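Local coordinates for protein glutathione-specific gamma-glutamylcyclotransferase (Saccharomyces cerevisiae S288c, PDB 5HWK) that cleaves glutathione, and no other gamma-glutamyl peptide, into 5-oxo-L-proline and the dipeptide Cys-Gly, at residues K19-Y24 with V95-P100. Sequence-based numbering, arbitrary orientation.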
ATOM      1  N   LYS A  19     -11.943  -3.196   1.672  1.00 25.36           N
ATOM      2  CA  LYS A  19     -12.992  -2.491   2.405  1.00 25.67           C
ATOM      3  C   LYS A  19     -12.981  -1.096   1.784  1.00 24.42           C
ATOM      4  O   LYS A  19     -12.337  -0.171   2.314  1.00 25.46           O
ATOM      5  CB  LYS A  19     -12.682  -2.465   3.901  1.00 28.08           C
ATOM      6  CG  LYS A  19     -13.741  -1.803   4.752  1.00 36.06           C
ATOM      7  CD  LYS A  19     -13.561  -2.166   6.212  1.00 43.43           C
ATOM      8  CE  LYS A  19     -13.947  -1.032   7.137  1.00 48.59           C
ATOM      9  NZ  LYS A  19     -12.934   0.053   7.074  1.00 53.59           N
ATOM     10  N   PRO A  20     -13.666  -0.911   0.663  0.55 26.01           N
ATOM     11  CA  PRO A  20     -13.485   0.307  -0.137  0.55 25.07           C
ATOM     12  C   PRO A  20     -14.067   1.524   0.550  0.55 27.38           C
ATOM     13  O   PRO A  20     -14.878   1.410   1.484  0.55 31.45           O
ATOM     14  CB  PRO A  20     -14.272  -0.000  -1.417  0.55 25.52           C
ATOM     15  CG  PRO A  20     -15.311  -0.993  -0.971  0.55 26.69           C
ATOM     16  CD  PRO A  20     -14.622  -1.849   0.044  0.55 26.68           C
ATOM     17  N   PRO A  21     -13.673   2.708   0.095  1.00 26.87           N
ATOM     18  CA  PRO A  21     -14.361   3.926   0.525  1.00 30.25           C
ATOM     19  C   PRO A  21     -15.770   3.995  -0.064  1.00 30.41           C
ATOM     20  O   PRO A  21     -16.100   3.350  -1.068  1.00 30.76           O
ATOM     21  CB  PRO A  21     -13.460   5.035  -0.016  1.00 30.93           C
ATOM     22  CG  PRO A  21     -12.802   4.431  -1.211  1.00 29.55           C
ATOM     23  CD  PRO A  21     -12.650   2.955  -0.933  1.00 26.37           C
ATOM     24  N   SER A  22     -16.620   4.769   0.606  1.00 33.79           N
ATOM     25  CA  SER A  22     -17.973   4.979   0.128  1.00 35.21           C
ATOM     26  C   SER A  22     -17.964   5.808  -1.136  1.00 33.01           C
ATOM     27  O   SER A  22     -17.118   6.681  -1.338  1.00 36.08           O
ATOM     28  CB  SER A  22     -18.791   5.749   1.169  1.00 39.04           C
ATOM     29  OG  SER A  22     -18.614   5.205   2.458  1.00 45.46           O
ATOM     30  N   HIS A  23     -18.925   5.528  -1.988  1.00 32.57           N
ATOM     31  CA  HIS A  23     -19.300   6.401  -3.090  1.00 33.64           C
ATOM     32  C   HIS A  23     -18.280   6.459  -4.220  1.00 30.45           C
ATOM     33  O   HIS A  23     -18.349   7.375  -5.063  1.00 31.47           O
ATOM     34  CB  HIS A  23     -19.672   7.804  -2.601  1.00 37.78           C
ATOM     35  CG  HIS A  23     -20.955   7.836  -1.852  1.00 43.32           C
ATOM     36  ND1 HIS A  23     -21.029   8.113  -0.504  1.00 47.34           N
ATOM     37  CD2 HIS A  23     -22.218   7.579  -2.255  1.00 44.85           C
ATOM     38  CE1 HIS A  23     -22.290   8.047  -0.116  1.00 47.37           C
ATOM     39  NE2 HIS A  23     -23.032   7.722  -1.159  1.00 48.92           N
ATOM     40  N   TYR A  24     -17.333   5.523  -4.287  1.00 28.12           N
ATOM     41  CA  TYR A  24     -16.429   5.537  -5.427  1.00 26.41           C
ATOM     42  C   TYR A  24     -17.215   5.259  -6.703  1.00 26.47           C
ATOM     43  O   TYR A  24     -18.213   4.517  -6.701  1.00 28.15           O
ATOM     44  CB  TYR A  24     -15.311   4.510  -5.253  1.00 26.18           C
ATOM     45  CG  TYR A  24     -15.722   3.068  -5.358  1.00 25.74           C
ATOM     46  CD1 TYR A  24     -15.847   2.459  -6.611  1.00 27.25           C
ATOM     47  CD2 TYR A  24     -15.929   2.295  -4.210  1.00 27.06           C
ATOM     48  CE1 TYR A  24     -16.222   1.124  -6.735  1.00 29.22           C
ATOM     49  CE2 TYR A  24     -16.309   0.970  -4.315  1.00 28.74           C
ATOM     50  CZ  TYR A  24     -16.423   0.384  -5.578  1.00 29.86           C
ATOM     51  OH  TYR A  24     -16.763  -0.944  -5.702  1.00 34.10           O
ATOM     52  N   VAL A  95      -4.959  -0.675  -5.817  0.60 25.05           N
ATOM     53  CA  VAL A  95      -6.053  -0.158  -6.631  0.60 24.36           C
ATOM     54  C   VAL A  95      -6.014   1.360  -6.580  0.60 24.01           C
ATOM     55  O   VAL A  95      -5.315   1.974  -5.773  0.60 23.40           O
ATOM     56  CB  VAL A  95      -7.456  -0.647  -6.180  0.60 24.36           C
ATOM     57  CG1 VAL A  95      -7.586  -2.156  -6.278  0.60 25.64           C
ATOM     58  CG2 VAL A  95      -7.802  -0.139  -4.780  0.60 22.83           C
ATOM     59  N   VAL A  96      -6.810   1.963  -7.444  1.00 24.90           N
ATOM     60  CA  VAL A  96      -7.076   3.390  -7.388  1.00 24.89           C
ATOM     61  C   VAL A  96      -8.577   3.607  -7.554  1.00 25.43           C
ATOM     62  O   VAL A  96      -9.213   3.004  -8.433  1.00 26.97           O
ATOM     63  CB  VAL A  96      -6.176   4.192  -8.340  1.00 28.23           C
ATOM     64  CG1 VAL A  96      -6.567   3.982  -9.757  1.00 30.05           C
ATOM     65  CG2 VAL A  96      -6.226   5.676  -7.976  1.00 29.32           C
ATOM     66  N   TYR A  97      -9.149   4.411  -6.665  1.00 23.36           N
ATOM     67  CA  TYR A  97     -10.573   4.717  -6.652  1.00 22.77           C
ATOM     68  C   TYR A  97     -10.770   6.135  -7.114  1.00 23.92           C
ATOM     69  O   TYR A  97      -9.957   7.004  -6.831  1.00 25.48           O
ATOM     70  CB  TYR A  97     -11.081   4.685  -5.200  1.00 22.44           C
ATOM     71  CG  TYR A  97     -11.131   3.304  -4.615  1.00 21.65           C
ATOM     72  CD1 TYR A  97     -12.174   2.446  -4.952  1.00 24.03           C
ATOM     73  CD2 TYR A  97     -10.142   2.825  -3.740  1.00 22.80           C
ATOM     74  CE1 TYR A  97     -12.248   1.187  -4.449  1.00 23.67           C
ATOM     75  CE2 TYR A  97     -10.208   1.532  -3.218  1.00 24.03           C
ATOM     76  CZ  TYR A  97     -11.277   0.739  -3.573  1.00 22.57           C
ATOM     77  OH  TYR A  97     -11.360  -0.536  -3.084  1.00 24.71           O
ATOM     78  N   TYR A  98     -11.882   6.383  -7.800  1.00 23.15           N
ATOM     79  CA  TYR A  98     -12.282   7.762  -8.058  1.00 23.35           C
ATOM     80  C   TYR A  98     -13.465   8.112  -7.180  1.00 24.93           C
ATOM     81  O   TYR A  98     -14.461   7.371  -7.126  1.00 25.57           O
ATOM     82  CB  TYR A  98     -12.718   7.953  -9.508  1.00 23.91           C
ATOM     83  CG  TYR A  98     -13.111   9.399  -9.838  1.00 25.49           C
ATOM     84  CD1 TYR A  98     -12.150  10.402  -9.926  1.00 27.66           C
ATOM     85  CD2 TYR A  98     -14.448   9.765  -9.982  1.00 25.83           C
ATOM     86  CE1 TYR A  98     -12.490  11.706 -10.217  1.00 29.84           C
ATOM     87  CE2 TYR A  98     -14.799  11.071 -10.311  1.00 27.73           C
ATOM     88  CZ  TYR A  98     -13.817  12.018 -10.421  1.00 28.69           C
ATOM     89  OH  TYR A  98     -14.127  13.328 -10.698  1.00 32.61           O
ATOM     90  N   ILE A  99     -13.360   9.246  -6.515  1.00 26.39           N
ATOM     91  CA  ILE A  99     -14.393   9.785  -5.637  1.00 27.73           C
ATOM     92  C   ILE A  99     -14.918  11.054  -6.291  1.00 29.54           C
ATOM     93  O   ILE A  99     -14.157  12.007  -6.467  1.00 30.80           O
ATOM     94  CB  ILE A  99     -13.840  10.084  -4.230  1.00 29.01           C
ATOM     95  CG1 ILE A  99     -12.995   8.919  -3.666  1.00 28.01           C
ATOM     96  CG2 ILE A  99     -14.969  10.543  -3.295  1.00 32.05           C
ATOM     97  CD1 ILE A  99     -13.725   7.626  -3.539  1.00 26.86           C
ATOM     98  N   PRO A 100     -16.192  11.114  -6.655  1.00 30.37           N
ATOM     99  CA  PRO A 100     -16.734  12.324  -7.333  1.00 32.62           C
ATOM    100  C   PRO A 100     -16.686  13.542  -6.431  1.00 34.22           C
ATOM    101  O   PRO A 100     -16.561  13.420  -5.195  1.00 35.37           O
ATOM    102  CB  PRO A 100     -18.185  11.944  -7.662  1.00 33.81           C
ATOM    103  CG  PRO A 100     -18.481  10.687  -6.854  1.00 34.87           C
ATOM    104  CD  PRO A 100     -17.169  10.022  -6.510  1.00 32.42           C
TER
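The pyrrolidine ring of Pro21 sits over one face of the Tyr97 ring. Pro21 CD lies almost straight above the ring centre, 3.6 Å from the centroid and 10° off the ring normal, which makes a CH-pi contact. Tyr24 meets the same tyrosine obliquely. Tyr24 CG comes 3.6 Å from Tyr97 CD1, and the two ring planes are turned 54° from each other, with Tyr97 CD1 and CE1 over one face of the Tyr24 ring. The Tyr24 ring reaches this position because its CG stands between the backbone N and the carbonyl carbon (chi1 70°). At the phenol end, Pro20 CB touches Tyr97 OH at 3.4 Å. That hydroxyl is also hydrogen-bonded to Leu16 O and Arg27 NE; two hydrogen bonds therefore hold the hydroxyl end in place. Residues 19-24 lie in the loop between helix 15-18 and strand 26-33. They lie against the end of strand 91-99, a strand of the main, six-stranded antiparallel sheet of this ChaC-type gamma-glutamylcyclotransferase. Strand 91-99 pairs with strand 8-12, whose last residues, from Val10, begin the stretch that probably binds substrate, and the Tyr97 side chain is about 7 Å from a bound benzoic acid. A leucine in place of Tyr97 would probably leave Pro21 without its aromatic face and Leu16 O and Arg27 NE without their shared hydroxyl partner. Further along the strand, Ile99 CD1 packs 3.9 Å from Tyr24 CB and also approaches Pro21 CG. Ile99 CG1 is anti to the carbonyl carbon, and the chain then bends to bring CD1 toward the loop. No hydrogen bond joins the two segments. The backbones approach through a CA-H...O contact, Tyr24 CA to Tyr98 O at 3.2 Å. His23 O also comes against the Pro100 ring, 3.2 Å from Pro100 CD.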